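Local atomic coordinates of ferredoxin-NADP reductase (Neisseria gonorrhoeae MIA_2011_03-10, PDB entry 5TR9), a protein that binds FAD and probably passes electrons between NADP(H) and ferredoxin through the flavin, as related ferredoxin-NADP reductases do. Residues L53-Y56 / F61-R64; V68-A71 / T76-Y79. All blocks are in the same frame, centred on the assembly; numbering follows the deposited sequence. Where two conformers were deposited one is given.

In the fold
Both interactions belong to the FAD-binding half of the reductase, in its six-stranded antiparallel sheet, and their centres lie about 18 Å apart. Interaction 1 comes first along the chain and pairs strands 50-57 and 60-67 of a hairpin. Strand 60-67 then runs into the loop that carries 68-71, and interaction 2 sets this loop against strand 76-82, so the two follow in series. Strands 60-67 and 76-82 end the strand order of a curled, barrel-like sheet, consistent with Leu-53 CD1 packing 3.8 Å from Tyr-79 CD2. Interaction 1 supplies an arginine to the FAD diphosphate, while Val-69 of interaction 2 has its side chain about 6 Å from the cofactor.

Interaction 1: residues L53-Y56 / F61-R64; sequences LGFY and FIWR. With FAD (flavin-adenine dinucleotide), chain C.
Residues 53-56 and 61-64 pair as antiparallel strands, their short axes 4.7 Å apart at closest approach. Leu-53 and Arg-64 form one hydrogen-bonded pair, with Leu-53 N 2.9 Å from Arg-64 O and the reverse bond from Arg-64 N to Leu-53 O equally short; Phe-55 and Ile-62 form the next. Between them, at the non-hydrogen-bonded pair, the Trp-63 indole lies across the glycine backbone. Gly-54 CA sits over one face of its six-membered ring in a CH-pi contact, 3.9 Å from the centroid, and the missing side chain lets the ring come this close. Farther along the same face of the sheet, Tyr-56 and Phe-61 run side by side and point the same way, Tyr-56 CE1 meeting Phe-61 CE2 at 3.5 Å with the ring planes turned 52° apart; the hydroxyl of Tyr-56 is bonded to Glu-19. The other face carries Leu-53, Phe-55, Ile-62 and Arg-64, and there Phe-55 and Ile-62 also pack on Leu-92 of helix 88-95. The Arg-64 chain bends at the CB-CG bond (chi2 -68°), and its guanidinium reaches the diphosphate of FAD. NE bonds O2A at 2.9 Å and NH2 bonds O1A at 3.2 Å, two parallel arms on one phosphate whose phosphorus lies in the guanidinium plane at its edge. NH1 turns back to Trp-63 O, 3.0 Å away and in the guanidinium plane, which fixes the rotation of the group. The hairpin thus presents a positive charge edge-on to the phosphate, where it probably offsets part of the cofactor's negative charge.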
loop_
_atom_site.group_PDB
_atom_site.type_symbol
_atom_site.label_atom_id
_atom_site.label_comp_id
_atom_site.label_asym_id
_atom_site.label_seq_id
_atom_site.Cartn_x
_atom_site.Cartn_y
_atom_site.Cartn_z
ATOM N N LEU A 53 6.746 14.201 -1.964
ATOM C CA LEU A 53 6.714 14.865 -3.257
ATOM C C LEU A 53 6.191 16.275 -3.066
ATOM O O LEU A 53 5.370 16.527 -2.179
ATOM C CB LEU A 53 5.808 14.131 -4.246
ATOM C CG LEU A 53 6.114 12.654 -4.494
ATOM C CD1 LEU A 53 5.101 12.051 -5.487
ATOM C CD2 LEU A 53 7.544 12.495 -5.004
ATOM N N GLY A 54 6.665 17.193 -3.905
ATOM C CA GLY A 54 6.310 18.584 -3.713
ATOM C C GLY A 54 6.248 19.339 -5.020
ATOM O O GLY A 54 6.688 18.868 -6.074
ATOM N N PHE A 55 5.680 20.533 -4.934
ATOM C CA PHE A 55 5.682 21.474 -6.042
ATOM C C PHE A 55 6.068 22.852 -5.536
ATOM O O PHE A 55 5.746 23.230 -4.407
ATOM C CB PHE A 55 4.308 21.595 -6.726
ATOM C CG PHE A 55 3.853 20.356 -7.431
ATOM C CD1 PHE A 55 4.368 20.021 -8.676
ATOM C CD2 PHE A 55 2.882 19.548 -6.868
ATOM C CE1 PHE A 55 3.933 18.874 -9.336
ATOM C CE2 PHE A 55 2.434 18.409 -7.521
ATOM C CZ PHE A 55 2.961 18.074 -8.757
ATOM N N TYR A 56 6.749 23.607 -6.392
ATOM C CA TYR A 56 6.840 25.042 -6.184
ATOM C C TYR A 56 5.457 25.652 -6.366
ATOM O O TYR A 56 4.784 25.389 -7.366
ATOM C CB TYR A 56 7.810 25.668 -7.182
ATOM C CG TYR A 56 9.249 25.201 -7.109
ATOM C CD1 TYR A 56 9.983 25.312 -5.936
ATOM C CD2 TYR A 56 9.887 24.696 -8.240
ATOM C CE1 TYR A 56 11.308 24.919 -5.885
ATOM C CE2 TYR A 56 11.206 24.289 -8.194
ATOM C CZ TYR A 56 11.909 24.402 -7.015
ATOM O OH TYR A 56 13.233 24.019 -6.967
ATOM N N PHE A 61 5.948 26.380 -1.176
ATOM C CA PHE A 61 5.966 24.961 -1.498
ATOM C C PHE A 61 4.665 24.331 -1.046
ATOM O O PHE A 61 3.963 24.859 -0.181
ATOM C CB PHE A 61 7.115 24.219 -0.794
ATOM C CG PHE A 61 8.488 24.675 -1.203
ATOM C CD1 PHE A 61 9.074 25.780 -0.605
ATOM C CD2 PHE A 61 9.199 23.986 -2.174
ATOM C CE1 PHE A 61 10.339 26.195 -0.977
ATOM C CE2 PHE A 61 10.468 24.399 -2.549
ATOM C CZ PHE A 61 11.034 25.502 -1.949
ATOM N N ILE A 62 4.369 23.176 -1.625
ATOM C CA ILE A 62 3.411 22.239 -1.056
ATOM C C ILE A 62 4.041 20.856 -1.110
ATOM O O ILE A 62 4.662 20.489 -2.112
ATOM C CB ILE A 62 2.042 22.274 -1.775
ATOM C CG1 ILE A 62 1.062 21.325 -1.085
ATOM C CG2 ILE A 62 2.176 21.982 -3.267
ATOM C CD1 ILE A 62 -0.377 21.482 -1.560
ATOM N N TRP A 63 3.911 20.107 -0.018
ATOM C CA TRP A 63 4.511 18.782 0.111
ATOM C C TRP A 63 3.491 17.779 0.619
ATOM O O TRP A 63 2.714 18.094 1.530
ATOM C CB TRP A 63 5.674 18.797 1.095
ATOM C CG TRP A 63 6.856 19.575 0.653
ATOM C CD1 TRP A 63 7.162 20.860 0.980
ATOM C CD2 TRP A 63 7.915 19.107 -0.189
ATOM N NE1 TRP A 63 8.349 21.231 0.387
ATOM C CE2 TRP A 63 8.830 20.171 -0.335
ATOM C CE3 TRP A 63 8.178 17.891 -0.829
ATOM C CZ2 TRP A 63 9.992 20.057 -1.107
ATOM C CZ3 TRP A 63 9.332 17.779 -1.594
ATOM C CH2 TRP A 63 10.220 18.857 -1.728
ATOM N N ARG A 64 3.547 16.555 0.081
ATOM C CA ARG A 64 2.710 15.451 0.555
ATOM C C ARG A 64 3.463 14.129 0.433
ATOM O O ARG A 64 4.334 13.967 -0.429
ATOM C CB ARG A 64 1.387 15.344 -0.231
ATOM C CG ARG A 64 0.406 16.508 -0.031
ATOM C CD ARG A 64 -0.156 16.529 1.383
ATOM N NE ARG A 64 -1.284 17.454 1.533
ATOM C CZ ARG A 64 -1.163 18.759 1.780
ATOM N NH1 ARG A 64 0.042 19.323 1.874
ATOM N NH2 ARG A 64 -2.255 19.512 1.927
HETATM P PA FAD C . -5.145 16.910 1.873
HETATM O O1A FAD C . -5.256 18.332 2.316
HETATM O O2A FAD C . -3.809 16.225 2.137
HETATM O O5B FAD C . -6.227 16.004 2.542
HETATM C C5B FAD C . -7.613 16.397 2.588
HETATM C C4B FAD C . -8.383 15.237 3.170
HETATM O O4B FAD C . -8.464 14.190 2.181
HETATM C C3B FAD C . -7.732 14.568 4.372
HETATM O O3B FAD C . -8.057 15.228 5.590
HETATM C C2B FAD C . -8.333 13.162 4.330
HETATM O O2B FAD C . -9.630 13.131 4.918
HETATM C C1B FAD C . -8.491 12.927 2.827
HETATM N N9A FAD C . -7.462 12.098 2.217
HETATM C C8A FAD C . -6.160 12.435 1.961
HETATM N N7A FAD C . -5.479 11.493 1.347
HETATM C C5A FAD C . -6.408 10.478 1.176
HETATM C C6A FAD C . -6.315 9.203 0.590
HETATM N N6A FAD C . -5.189 8.717 0.055
HETATM N N1A FAD C . -7.425 8.428 0.592
HETATM C C2A FAD C . -8.550 8.916 1.128
HETATM N N3A FAD C . -8.755 10.102 1.710
HETATM C C4A FAD C . -7.639 10.843 1.692
HETATM N N1 FAD C . -2.251 9.477 -0.677
HETATM C C2 FAD C . -2.363 8.763 -1.833
HETATM O O2 FAD C . -3.229 9.041 -2.677
HETATM N N3 FAD C . -1.507 7.690 -2.052
HETATM C C4 FAD C . -0.515 7.256 -1.186
HETATM O O4 FAD C . 0.202 6.300 -1.484
HETATM C C4X FAD C . -0.404 8.032 0.025
HETATM N N5 FAD C . 0.502 7.673 0.917
HETATM C C5X FAD C . 0.602 8.423 2.074
HETATM C C6 FAD C . 1.560 8.062 3.025
HETATM C C7 FAD C . 1.700 8.780 4.206
HETATM C C7M FAD C . 2.753 8.375 5.204
HETATM C C8 FAD C . 0.878 9.893 4.443
HETATM C C8M FAD C . 1.017 10.693 5.715
HETATM C C9 FAD C . -0.084 10.251 3.500
HETATM C C9A FAD C . -0.225 9.532 2.318
HETATM N N10 FAD C . -1.216 9.842 1.356
HETATM C C10 FAD C . -1.310 9.133 0.190
HETATM C "C1'" FAD C . -2.020 11.061 1.468
HETATM C "C2'" FAD C . -1.355 12.188 0.655
HETATM O "O2'" FAD C . -0.147 12.640 1.270
HETATM C "C3'" FAD C . -2.300 13.376 0.459
HETATM O "O3'" FAD C . -2.875 13.737 1.710
HETATM C "C4'" FAD C . -3.335 13.168 -0.648
HETATM O "O4'" FAD C . -2.656 13.100 -1.905
HETATM C "C5'" FAD C . -4.371 14.271 -0.708
HETATM O "O5'" FAD C . -3.698 15.542 -0.795
HETATM P P FAD C . -4.528 16.888 -0.923
HETATM O O1P FAD C . -5.360 16.863 -2.198
HETATM O O2P FAD C . -3.578 18.017 -0.723
HETATM O O3P FAD C . -5.519 16.785 0.337
#

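Interaction 2: residues V68-A71 / T76-Y79; sequences VVSA and TLEY
Val-69 and Ser-70 meet Glu-78 where the loop following strand 60-67 turns back along strand 76-82, part of the six-stranded antiparallel beta-barrel that forms the FAD-binding domain of this ferredoxin reductase-type flavoprotein. Two direct hydrogen bonds join the segments, and both engage the backbone of Glu-78. Val-69 N donates to Glu-78 O at 2.9 Å, coming in tilted 30° from the carbonyl plane. From the same edge of the strand, Glu-78 N donates to Ser-70 OG at 2.8 Å, so a side-chain oxygen takes the place that a main-chain carbonyl would have in a regular strand pair. The serine hydroxyl can do this because chi1 of 43° sets OG between its own backbone N and carbonyl carbon, while CB points at the strand.

Apolar contacts surround these bonds. The two methyls of Val-68 divide between two partners: CG1 meets Leu-77 CD2 and CG2 meets Tyr-79 CE1, each at 3.9 Å, and both neighbours cross the valine obliquely. The Tyr-79 ring continues past Val-68 to Ser-51, to which its hydroxyl is hydrogen-bonded, and Leu-77 packs on Phe-45 as well. Val-69 CG2 also comes near the aliphatic part of the extended Glu-78 chain, but both side chains have alternative conformers and this contact is tentative.

The third kind of link is a bridging water. It donates to Ala-71 O and to Thr-76 O, tying the far end of the loop segment to the start of the strand segment. Ser-70 OG, which accepts from Glu-78 N, donates its own hydrogen bond to this water, 2.7 Å from the water oxygen.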
loop_
_atom_site.group_PDB
_atom_site.type_symbol
_atom_site.label_atom_id
_atom_site.label_comp_id
_atom_site.label_asym_id
_atom_site.label_seq_id
_atom_site.Cartn_x
_atom_site.Cartn_y
_atom_site.Cartn_z
ATOM N N VAL A 68 5.822 4.502 -2.399
ATOM C CA VAL A 68 6.313 4.095 -3.714
ATOM C C VAL A 68 5.612 2.811 -4.136
ATOM O O VAL A 68 5.610 1.821 -3.394
ATOM C CB VAL A 68 7.837 3.910 -3.704
ATOM C CG1 VAL A 68 8.315 3.592 -5.123
ATOM C CG2 VAL A 68 8.520 5.165 -3.187
ATOM N N VAL A 69 5.015 2.816 -5.337
ATOM C CA VAL A 69 4.371 1.598 -5.824
ATOM C C VAL A 69 5.280 0.808 -6.757
ATOM O O VAL A 69 5.083 -0.409 -6.905
ATOM C CB VAL A 69 3.012 1.879 -6.509
ATOM C CG1 VAL A 69 2.163 2.814 -5.657
ATOM C CG2 VAL A 69 3.194 2.446 -7.886
ATOM N N SER A 70 6.300 1.434 -7.334
ATOM C CA SER A 70 7.204 0.746 -8.231
ATOM C C SER A 70 8.242 -0.069 -7.459
ATOM O O SER A 70 8.432 0.077 -6.246
ATOM C CB SER A 70 7.900 1.763 -9.142
ATOM O OG SER A 70 8.310 2.889 -8.372
ATOM N N ALA A 71 8.952 -0.909 -8.203
ATOM C CA ALA A 71 9.946 -1.794 -7.618
ATOM C C ALA A 71 11.199 -1.028 -7.216
ATOM O O ALA A 71 11.594 -0.050 -7.858
ATOM C CB ALA A 71 10.326 -2.881 -8.618
ATOM N N THR A 76 12.440 4.207 -12.684
ATOM C CA THR A 76 11.571 5.350 -12.467
ATOM C C THR A 76 10.916 5.128 -11.115
ATOM O O THR A 76 11.044 4.056 -10.521
ATOM C CB THR A 76 10.502 5.465 -13.555
ATOM O OG1 THR A 76 9.809 4.210 -13.665
ATOM C CG2 THR A 76 11.137 5.816 -14.901
ATOM N N LEU A 77 10.208 6.146 -10.629
ATOM C CA LEU A 77 9.398 6.037 -9.420
ATOM C C LEU A 77 7.935 6.184 -9.802
ATOM O O LEU A 77 7.571 7.138 -10.487
ATOM C CB LEU A 77 9.776 7.113 -8.403
ATOM C CG LEU A 77 11.163 6.947 -7.786
ATOM C CD1 LEU A 77 11.642 8.289 -7.214
ATOM C CD2 LEU A 77 11.128 5.862 -6.706
ATOM N N GLU A 78 7.097 5.255 -9.347
ATOM C CA GLU A 78 5.674 5.312 -9.629
ATOM C C GLU A 78 4.887 5.450 -8.332
ATOM O O GLU A 78 5.281 4.927 -7.285
ATOM C CB GLU A 78 5.223 4.064 -10.399
ATOM C CG GLU A 78 3.820 4.160 -10.951
ATOM C CD GLU A 78 3.458 3.004 -11.863
ATOM O OE1 GLU A 78 4.292 2.597 -12.715
ATOM O OE2 GLU A 78 2.317 2.518 -11.748
ATOM N N TYR A 79 3.756 6.157 -8.425
ATOM C CA TYR A 79 2.893 6.441 -7.285
ATOM C C TYR A 79 1.440 6.242 -7.694
ATOM O O TYR A 79 1.097 6.284 -8.881
ATOM C CB TYR A 79 3.110 7.874 -6.756
ATOM C CG TYR A 79 4.550 8.126 -6.376
ATOM C CD1 TYR A 79 5.027 7.763 -5.121
ATOM C CD2 TYR A 79 5.451 8.674 -7.299
ATOM C CE1 TYR A 79 6.362 7.966 -4.776
ATOM C CE2 TYR A 79 6.787 8.878 -6.967
ATOM C CZ TYR A 79 7.236 8.523 -5.705
ATOM O OH TYR A 79 8.567 8.732 -5.397
HETATM O O HOH W 1 10.978 2.624 -8.121
#